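Local coordinates for protein N-acetylmuramoyl-L-alanine amidase (Peptoclostridium difficile, PDB 4RN7) that probably cleaves, as a zinc-dependent hydrolase, the amide bond between N-acetylmuramoyl groups and L-alanine in cell-wall peptidoglycan, at residues E109-V122 against Q169-Y181. Residues are numbered along the deposited sequence; the frame is centred on the assembly and turned at random.
Sequences ELAQTVQSTIVSYV and QLAEGIVQGVLSY
Tyr121 lies across Gly173 and can be followed outward atom by atom. Its CB rests on Gln169 O and Gly173 CA; CG and CD1 continue over Gly173 CA, which sits under one ring face, 4.0 Å from the centroid of the Tyr121 ring in a CH-pi contact. Farther out, and still on Gly173's side of the ring plane, CE2 of Tyr121 meets Glu172 CG obliquely at 3.5 Å, and the OH ends 3.4 Å from Gln176 CG. Gln176 bends at chi2 (-54°), which turns its amide back along its own helix, where NE2 gives a nearly straight hydrogen bond (167°) to Glu172 OE2, on the syn side but tilted well out of the carboxylate plane.

The two helices run roughly antiparallel, at 143°, and pack on the same side of the mixed sheet of this zinc amidase (Amidase_3) catalytic domain. Two glycines one turn apart, Gly173 and Gly177, let the backbones close in: Val114 CA is 4.0 Å from Gly177 CA. Thr117 stands over this pair. Its CG2, anti to the backbone N, touches Gly173 O at 3.2 Å, while OG1 is turned back to donate to Thr113 O, which also accepts from Thr117 N on the opposite face of its carbonyl plane.

Nearer the sheet, Ile118 lies beside Ile174 and reaches Leu170 CD1 with CG2; Ile118 and Leu170 also touch Ile95 of strand 95-99. At the far end Leu110 CB sits over a face of the Tyr181 ring, 3.9 Å from the centroid, and Leu110 CD1 packs against Tyr181 CB and CG.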
ATOM      1  N   GLU A 109      13.970  -5.583   0.072  1.00 41.53           N
ATOM      2  CA  GLU A 109      14.526  -4.621   1.016  1.00 47.64           C
ATOM      3  C   GLU A 109      13.526  -3.488   1.317  1.00 41.89           C
ATOM      4  O   GLU A 109      13.353  -3.084   2.473  1.00 41.21           O
ATOM      5  CB  GLU A 109      15.848  -4.066   0.473  1.00 53.86           C
ATOM      6  CG  GLU A 109      17.018  -5.071   0.469  1.00 65.92           C
ATOM      7  CD  GLU A 109      16.811  -6.272  -0.455  1.00 70.51           C
ATOM      8  OE1 GLU A 109      16.183  -6.125  -1.525  1.00 63.01           O
ATOM      9  OE2 GLU A 109      17.281  -7.374  -0.106  1.00 76.54           O
ATOM     10  N   LEU A 110      12.871  -2.985   0.275  1.00 37.28           N
ATOM     11  CA  LEU A 110      11.838  -1.959   0.432  1.00 35.33           C
ATOM     12  C   LEU A 110      10.705  -2.464   1.326  1.00 36.44           C
ATOM     13  O   LEU A 110      10.241  -1.756   2.221  1.00 35.06           O
ATOM     14  CB  LEU A 110      11.286  -1.550  -0.941  1.00 35.37           C
ATOM     15  CG  LEU A 110      10.050  -0.644  -0.986  1.00 33.08           C
ATOM     16  CD1 LEU A 110      10.316   0.709  -0.324  1.00 36.90           C
ATOM     17  CD2 LEU A 110       9.576  -0.455  -2.424  1.00 31.37           C
ATOM     18  N   ALA A 111      10.273  -3.700   1.079  1.00 35.74           N
ATOM     19  CA  ALA A 111       9.207  -4.323   1.853  1.00 32.85           C
ATOM     20  C   ALA A 111       9.559  -4.413   3.335  1.00 37.82           C
ATOM     21  O   ALA A 111       8.737  -4.085   4.190  1.00 35.53           O
ATOM     22  CB  ALA A 111       8.889  -5.711   1.297  1.00 33.57           C
ATOM     23  N   GLN A 112      10.769  -4.871   3.642  1.00 38.21           N
ATOM     24  CA  GLN A 112      11.156  -5.028   5.040  1.00 39.12           C
ATOM     25  C   GLN A 112      11.259  -3.678   5.755  1.00 40.35           C
ATOM     26  O   GLN A 112      10.815  -3.534   6.899  1.00 41.71           O
ATOM     27  CB  GLN A 112      12.468  -5.804   5.171  1.00 44.51           C
ATOM     28  CG  GLN A 112      12.823  -6.147   6.615  1.00 55.23           C
ATOM     29  CD  GLN A 112      11.769  -7.017   7.292  1.00 62.66           C
ATOM     30  OE1 GLN A 112      11.778  -8.239   7.148  1.00 71.36           O
ATOM     31  NE2 GLN A 112      10.854  -6.386   8.032  1.00 47.13           N
ATOM     32  N   THR A 113      11.841  -2.692   5.078  1.00 41.50           N
ATOM     33  CA  THR A 113      12.009  -1.366   5.666  1.00 46.33           C
ATOM     34  C   THR A 113      10.649  -0.721   5.956  1.00 35.65           C
ATOM     35  O   THR A 113      10.410  -0.237   7.071  1.00 37.04           O
ATOM     36  CB  THR A 113      12.878  -0.467   4.767  1.00 47.69           C
ATOM     37  OG1 THR A 113      14.169  -1.069   4.622  1.00 46.95           O
ATOM     38  CG2 THR A 113      13.041   0.916   5.374  1.00 48.32           C
ATOM     39  N   VAL A 114       9.764  -0.736   4.963  1.00 32.64           N
ATOM     40  CA  VAL A 114       8.415  -0.201   5.142  1.00 29.95           C
ATOM     41  C   VAL A 114       7.649  -0.974   6.226  1.00 38.02           C
ATOM     42  O   VAL A 114       7.089  -0.369   7.145  1.00 33.06           O
ATOM     43  CB  VAL A 114       7.641  -0.167   3.815  1.00 31.24           C
ATOM     44  CG1 VAL A 114       6.149   0.062   4.058  1.00 27.60           C
ATOM     45  CG2 VAL A 114       8.213   0.929   2.903  1.00 34.61           C
ATOM     46  N   GLN A 115       7.650  -2.301   6.138  1.00 32.73           N
ATOM     47  CA  GLN A 115       6.980  -3.130   7.156  1.00 35.03           C
ATOM     48  C   GLN A 115       7.455  -2.849   8.586  1.00 36.55           C
ATOM     49  O   GLN A 115       6.636  -2.650   9.490  1.00 35.21           O
ATOM     50  CB  GLN A 115       7.141  -4.617   6.828  1.00 30.11           C
ATOM     51  CG  GLN A 115       6.585  -5.560   7.894  1.00 32.39           C
ATOM     52  CD  GLN A 115       5.073  -5.674   7.843  1.00 33.49           C
ATOM     53  OE1 GLN A 115       4.445  -5.335   6.839  1.00 33.06           O
ATOM     54  NE2 GLN A 115       4.479  -6.163   8.931  1.00 30.85           N
ATOM     55  N   SER A 116       8.768  -2.827   8.797  1.00 35.77           N
ATOM     56  CA  SER A 116       9.300  -2.566  10.128  1.00 38.86           C
ATOM     57  C   SER A 116       8.940  -1.172  10.634  1.00 41.10           C
ATOM     58  O   SER A 116       8.668  -0.987  11.818  1.00 39.69           O
ATOM     59  CB  SER A 116      10.813  -2.763  10.141  1.00 49.94           C
ATOM     60  OG  SER A 116      11.129  -4.116   9.891  1.00 49.60           O
ATOM     61  N   THR A 117       8.929  -0.197   9.731  1.00 36.57           N
ATOM     62  CA  THR A 117       8.636   1.175  10.118  1.00 41.09           C
ATOM     63  C   THR A 117       7.156   1.320  10.493  1.00 35.94           C
ATOM     64  O   THR A 117       6.816   1.984  11.484  1.00 38.58           O
ATOM     65  CB  THR A 117       9.021   2.157   8.996  1.00 41.78           C
ATOM     66  OG1 THR A 117      10.406   1.966   8.663  1.00 40.60           O
ATOM     67  CG2 THR A 117       8.816   3.590   9.458  1.00 43.87           C
ATOM     68  N   ILE A 118       6.287   0.692   9.705  1.00 33.77           N
ATOM     69  CA  ILE A 118       4.858   0.681   9.998  1.00 33.23           C
ATOM     70  C   ILE A 118       4.644   0.137  11.406  1.00 36.46           C
ATOM     71  O   ILE A 118       3.955   0.760  12.216  1.00 39.61           O
ATOM     72  CB  ILE A 118       4.068  -0.190   8.997  1.00 32.80           C
ATOM     73  CG1 ILE A 118       4.013   0.465   7.620  1.00 29.88           C
ATOM     74  CG2 ILE A 118       2.644  -0.400   9.486  1.00 31.88           C
ATOM     75  CD1 ILE A 118       3.452  -0.459   6.545  1.00 27.24           C
ATOM     76  N   VAL A 119       5.263  -1.004  11.703  1.00 34.02           N
ATOM     77  CA  VAL A 119       5.130  -1.624  13.022  1.00 39.49           C
ATOM     78  C   VAL A 119       5.517  -0.685  14.174  1.00 46.97           C
ATOM     79  O   VAL A 119       4.944  -0.756  15.269  1.00 45.78           O
ATOM     80  CB  VAL A 119       5.925  -2.951  13.093  1.00 34.85           C
ATOM     81  CG1 VAL A 119       5.906  -3.517  14.493  1.00 40.37           C
ATOM     82  CG2 VAL A 119       5.319  -3.952  12.110  1.00 42.24           C
ATOM     83  N   SER A 120       6.472   0.207  13.927  1.00 46.66           N
ATOM     84  CA  SER A 120       6.910   1.132  14.967  0.69 45.55           C
ATOM     85  C   SER A 120       5.913   2.273  15.173  1.00 50.29           C
ATOM     86  O   SER A 120       5.773   2.777  16.285  1.00 52.52           O
ATOM     87  CB  SER A 120       8.296   1.689  14.651  0.69 47.64           C
ATOM     88  OG  SER A 120       8.252   2.526  13.511  0.69 48.92           O
ATOM     89  N   TYR A 121       5.221   2.661  14.108  1.00 42.17           N
ATOM     90  CA  TYR A 121       4.266   3.774  14.146  1.00 42.34           C
ATOM     91  C   TYR A 121       2.849   3.433  14.619  1.00 47.82           C
ATOM     92  O   TYR A 121       2.252   4.206  15.365  1.00 53.91           O
ATOM     93  CB  TYR A 121       4.217   4.470  12.781  1.00 37.55           C
ATOM     94  CG  TYR A 121       5.306   5.499  12.635  1.00 39.67           C
ATOM     95  CD1 TYR A 121       6.624   5.116  12.411  1.00 43.31           C
ATOM     96  CD2 TYR A 121       5.023   6.855  12.742  1.00 46.04           C
ATOM     97  CE1 TYR A 121       7.633   6.058  12.290  1.00 47.98           C
ATOM     98  CE2 TYR A 121       6.024   7.805  12.622  1.00 48.39           C
ATOM     99  CZ  TYR A 121       7.326   7.401  12.394  1.00 51.00           C
ATOM    100  OH  TYR A 121       8.322   8.344  12.275  1.00 52.54           O
ATOM    101  N   VAL A 122       2.305   2.301  14.179  1.00 38.29           N
ATOM    102  CA  VAL A 122       0.939   1.935  14.570  1.00 35.54           C
ATOM    103  C   VAL A 122       0.932   0.822  15.614  1.00 41.14           C
ATOM    104  O   VAL A 122      -0.078   0.611  16.306  1.00 44.18           O
ATOM    105  CB  VAL A 122       0.066   1.534  13.367  1.00 34.87           C
ATOM    106  CG1 VAL A 122      -0.381   2.766  12.611  1.00 46.31           C
ATOM    107  CG2 VAL A 122       0.826   0.607  12.454  1.00 45.55           C
ATOM    108  N   GLN A 169      -1.415   7.801  11.221  1.00 33.89           N
ATOM    109  CA  GLN A 169      -0.244   7.135  11.779  0.52 34.55           C
ATOM    110  C   GLN A 169       0.317   6.132  10.794  1.00 34.01           C
ATOM    111  O   GLN A 169       1.524   6.064  10.597  1.00 34.26           O
ATOM    112  CB  GLN A 169      -0.611   6.389  13.048  0.52 38.36           C
ATOM    113  CG  GLN A 169      -0.997   7.255  14.208  0.52 37.50           C
ATOM    114  CD  GLN A 169      -1.233   6.422  15.443  0.52 57.40           C
ATOM    115  OE1 GLN A 169      -0.335   6.250  16.273  0.52 59.65           O
ATOM    116  NE2 GLN A 169      -2.440   5.880  15.566  0.52 53.29           N
ATOM    117  N   LEU A 170      -0.573   5.352  10.186  1.00 34.35           N
ATOM    118  CA  LEU A 170      -0.183   4.328   9.226  1.00 31.42           C
ATOM    119  C   LEU A 170       0.503   4.986   8.035  1.00 31.13           C
ATOM    120  O   LEU A 170       1.574   4.556   7.606  1.00 32.04           O
ATOM    121  CB  LEU A 170      -1.419   3.535   8.786  1.00 31.69           C
ATOM    122  CG  LEU A 170      -1.267   2.607   7.586  1.00 38.31           C
ATOM    123  CD1 LEU A 170      -0.186   1.569   7.851  1.00 34.62           C
ATOM    124  CD2 LEU A 170      -2.603   1.941   7.284  1.00 35.99           C
ATOM    125  N   ALA A 171      -0.104   6.053   7.524  1.00 30.82           N
ATOM    126  CA  ALA A 171       0.473   6.781   6.400  1.00 30.50           C
ATOM    127  C   ALA A 171       1.836   7.358   6.769  1.00 32.25           C
ATOM    128  O   ALA A 171       2.766   7.301   5.968  1.00 33.15           O
ATOM    129  CB  ALA A 171      -0.467   7.879   5.901  1.00 30.61           C
ATOM    130  N   GLU A 172       1.964   7.885   7.984  1.00 33.57           N
ATOM    131  CA  GLU A 172       3.244   8.448   8.411  1.00 36.07           C
ATOM    132  C   GLU A 172       4.308   7.350   8.469  1.00 35.94           C
ATOM    133  O   GLU A 172       5.442   7.545   8.014  1.00 36.98           O
ATOM    134  CB  GLU A 172       3.110   9.151   9.764  1.00 37.73           C
ATOM    135  CG  GLU A 172       4.387   9.844  10.249  1.00 42.18           C
ATOM    136  CD  GLU A 172       4.870  10.964   9.334  1.00 49.69           C
ATOM    137  OE1 GLU A 172       4.062  11.532   8.567  1.00 45.95           O
ATOM    138  OE2 GLU A 172       6.075  11.280   9.386  1.00 50.18           O
ATOM    139  N   GLY A 173       3.927   6.191   8.999  1.00 35.18           N
ATOM    140  CA  GLY A 173       4.828   5.054   9.058  1.00 38.19           C
ATOM    141  C   GLY A 173       5.292   4.633   7.675  1.00 36.33           C
ATOM    142  O   GLY A 173       6.476   4.364   7.458  1.00 35.70           O
ATOM    143  N   ILE A 174       4.360   4.583   6.730  1.00 32.90           N
ATOM    144  CA  ILE A 174       4.699   4.238   5.355  1.00 32.36           C
ATOM    145  C   ILE A 174       5.647   5.267   4.737  1.00 36.13           C
ATOM    146  O   ILE A 174       6.646   4.904   4.111  1.00 34.03           O
ATOM    147  CB  ILE A 174       3.440   4.097   4.483  1.00 30.95           C
ATOM    148  CG1 ILE A 174       2.557   2.955   5.009  1.00 30.17           C
ATOM    149  CG2 ILE A 174       3.824   3.834   3.033  1.00 31.07           C
ATOM    150  CD1 ILE A 174       1.169   2.936   4.385  1.00 31.44           C
ATOM    151  N   VAL A 175       5.332   6.547   4.913  1.00 34.05           N
ATOM    152  CA  VAL A 175       6.207   7.611   4.421  1.00 35.69           C
ATOM    153  C   VAL A 175       7.639   7.421   4.910  1.00 37.20           C
ATOM    154  O   VAL A 175       8.581   7.425   4.116  1.00 39.10           O
ATOM    155  CB  VAL A 175       5.724   8.996   4.859  1.00 37.02           C
ATOM    156  CG1 VAL A 175       6.751  10.060   4.491  1.00 42.49           C
ATOM    157  CG2 VAL A 175       4.393   9.309   4.208  1.00 37.30           C
ATOM    158  N   GLN A 176       7.800   7.231   6.216  1.00 37.99           N
ATOM    159  CA  GLN A 176       9.136   7.125   6.782  1.00 40.02           C
ATOM    160  C   GLN A 176       9.872   5.894   6.272  1.00 39.56           C
ATOM    161  O   GLN A 176      11.087   5.939   6.082  1.00 41.04           O
ATOM    162  CB  GLN A 176       9.088   7.153   8.311  1.00 41.60           C
ATOM    163  CG  GLN A 176       8.663   8.509   8.871  1.00 45.14           C
ATOM    164  CD  GLN A 176       9.521   9.655   8.350  1.00 54.98           C
ATOM    165  OE1 GLN A 176      10.708   9.484   8.064  1.00 58.15           O
ATOM    166  NE2 GLN A 176       8.916  10.831   8.216  1.00 53.53           N
ATOM    167  N   GLY A 177       9.141   4.808   6.029  1.00 37.81           N
ATOM    168  CA  GLY A 177       9.747   3.605   5.481  1.00 37.71           C
ATOM    169  C   GLY A 177      10.236   3.822   4.059  1.00 38.38           C
ATOM    170  O   GLY A 177      11.348   3.429   3.693  1.00 42.28           O
ATOM    171  N   VAL A 178       9.393   4.449   3.249  1.00 36.39           N
ATOM    172  CA  VAL A 178       9.770   4.783   1.882  1.00 36.70           C
ATOM    173  C   VAL A 178      10.981   5.715   1.843  1.00 40.95           C
ATOM    174  O   VAL A 178      11.921   5.480   1.082  1.00 43.17           O
ATOM    175  CB  VAL A 178       8.601   5.430   1.142  1.00 35.98           C
ATOM    176  CG1 VAL A 178       9.040   5.936  -0.237  1.00 37.25           C
ATOM    177  CG2 VAL A 178       7.473   4.435   1.006  1.00 34.47           C
ATOM    178  N   LEU A 179      10.958   6.763   2.662  1.00 40.21           N
ATOM    179  CA  LEU A 179      12.043   7.746   2.666  1.00 48.22           C
ATOM    180  C   LEU A 179      13.348   7.107   3.121  1.00 49.91           C
ATOM    181  O   LEU A 179      14.424   7.425   2.604  1.00 49.58           O
ATOM    182  CB  LEU A 179      11.700   8.933   3.573  1.00 43.38           C
ATOM    183  CG  LEU A 179      10.572   9.867   3.143  1.00 42.94           C
ATOM    184  CD1 LEU A 179      10.326  10.931   4.183  1.00 44.76           C
ATOM    185  CD2 LEU A 179      10.923  10.504   1.815  1.00 56.35           C
ATOM    186  N   SER A 180      13.240   6.210   4.096  1.00 48.67           N
ATOM    187  CA  SER A 180      14.389   5.480   4.608  1.00 52.06           C
ATOM    188  C   SER A 180      14.970   4.551   3.544  1.00 57.27           C
ATOM    189  O   SER A 180      16.185   4.363   3.469  1.00 57.74           O
ATOM    190  CB  SER A 180      13.997   4.690   5.853  1.00 51.61           C
ATOM    191  OG  SER A 180      15.074   3.906   6.312  1.00 61.83           O
ATOM    192  N   TYR A 181      14.102   3.973   2.717  1.00 49.18           N
ATOM    193  CA  TYR A 181      14.568   3.161   1.601  1.00 47.46           C
ATOM    194  C   TYR A 181      15.272   4.035   0.564  1.00 50.10           C
ATOM    195  O   TYR A 181      16.405   3.748   0.171  1.00 53.37           O
ATOM    196  CB  TYR A 181      13.410   2.404   0.940  1.00 49.50           C
ATOM    197  CG  TYR A 181      13.854   1.633  -0.289  1.00 48.14           C
ATOM    198  CD1 TYR A 181      14.519   0.419  -0.166  1.00 46.93           C
ATOM    199  CD2 TYR A 181      13.629   2.129  -1.569  1.00 50.32           C
ATOM    200  CE1 TYR A 181      14.941  -0.285  -1.282  1.00 49.49           C
ATOM    201  CE2 TYR A 181      14.043   1.426  -2.694  1.00 50.34           C
ATOM    202  CZ  TYR A 181      14.701   0.223  -2.541  1.00 51.64           C
ATOM    203  OH  TYR A 181      15.119  -0.476  -3.650  1.00 57.76           O
TER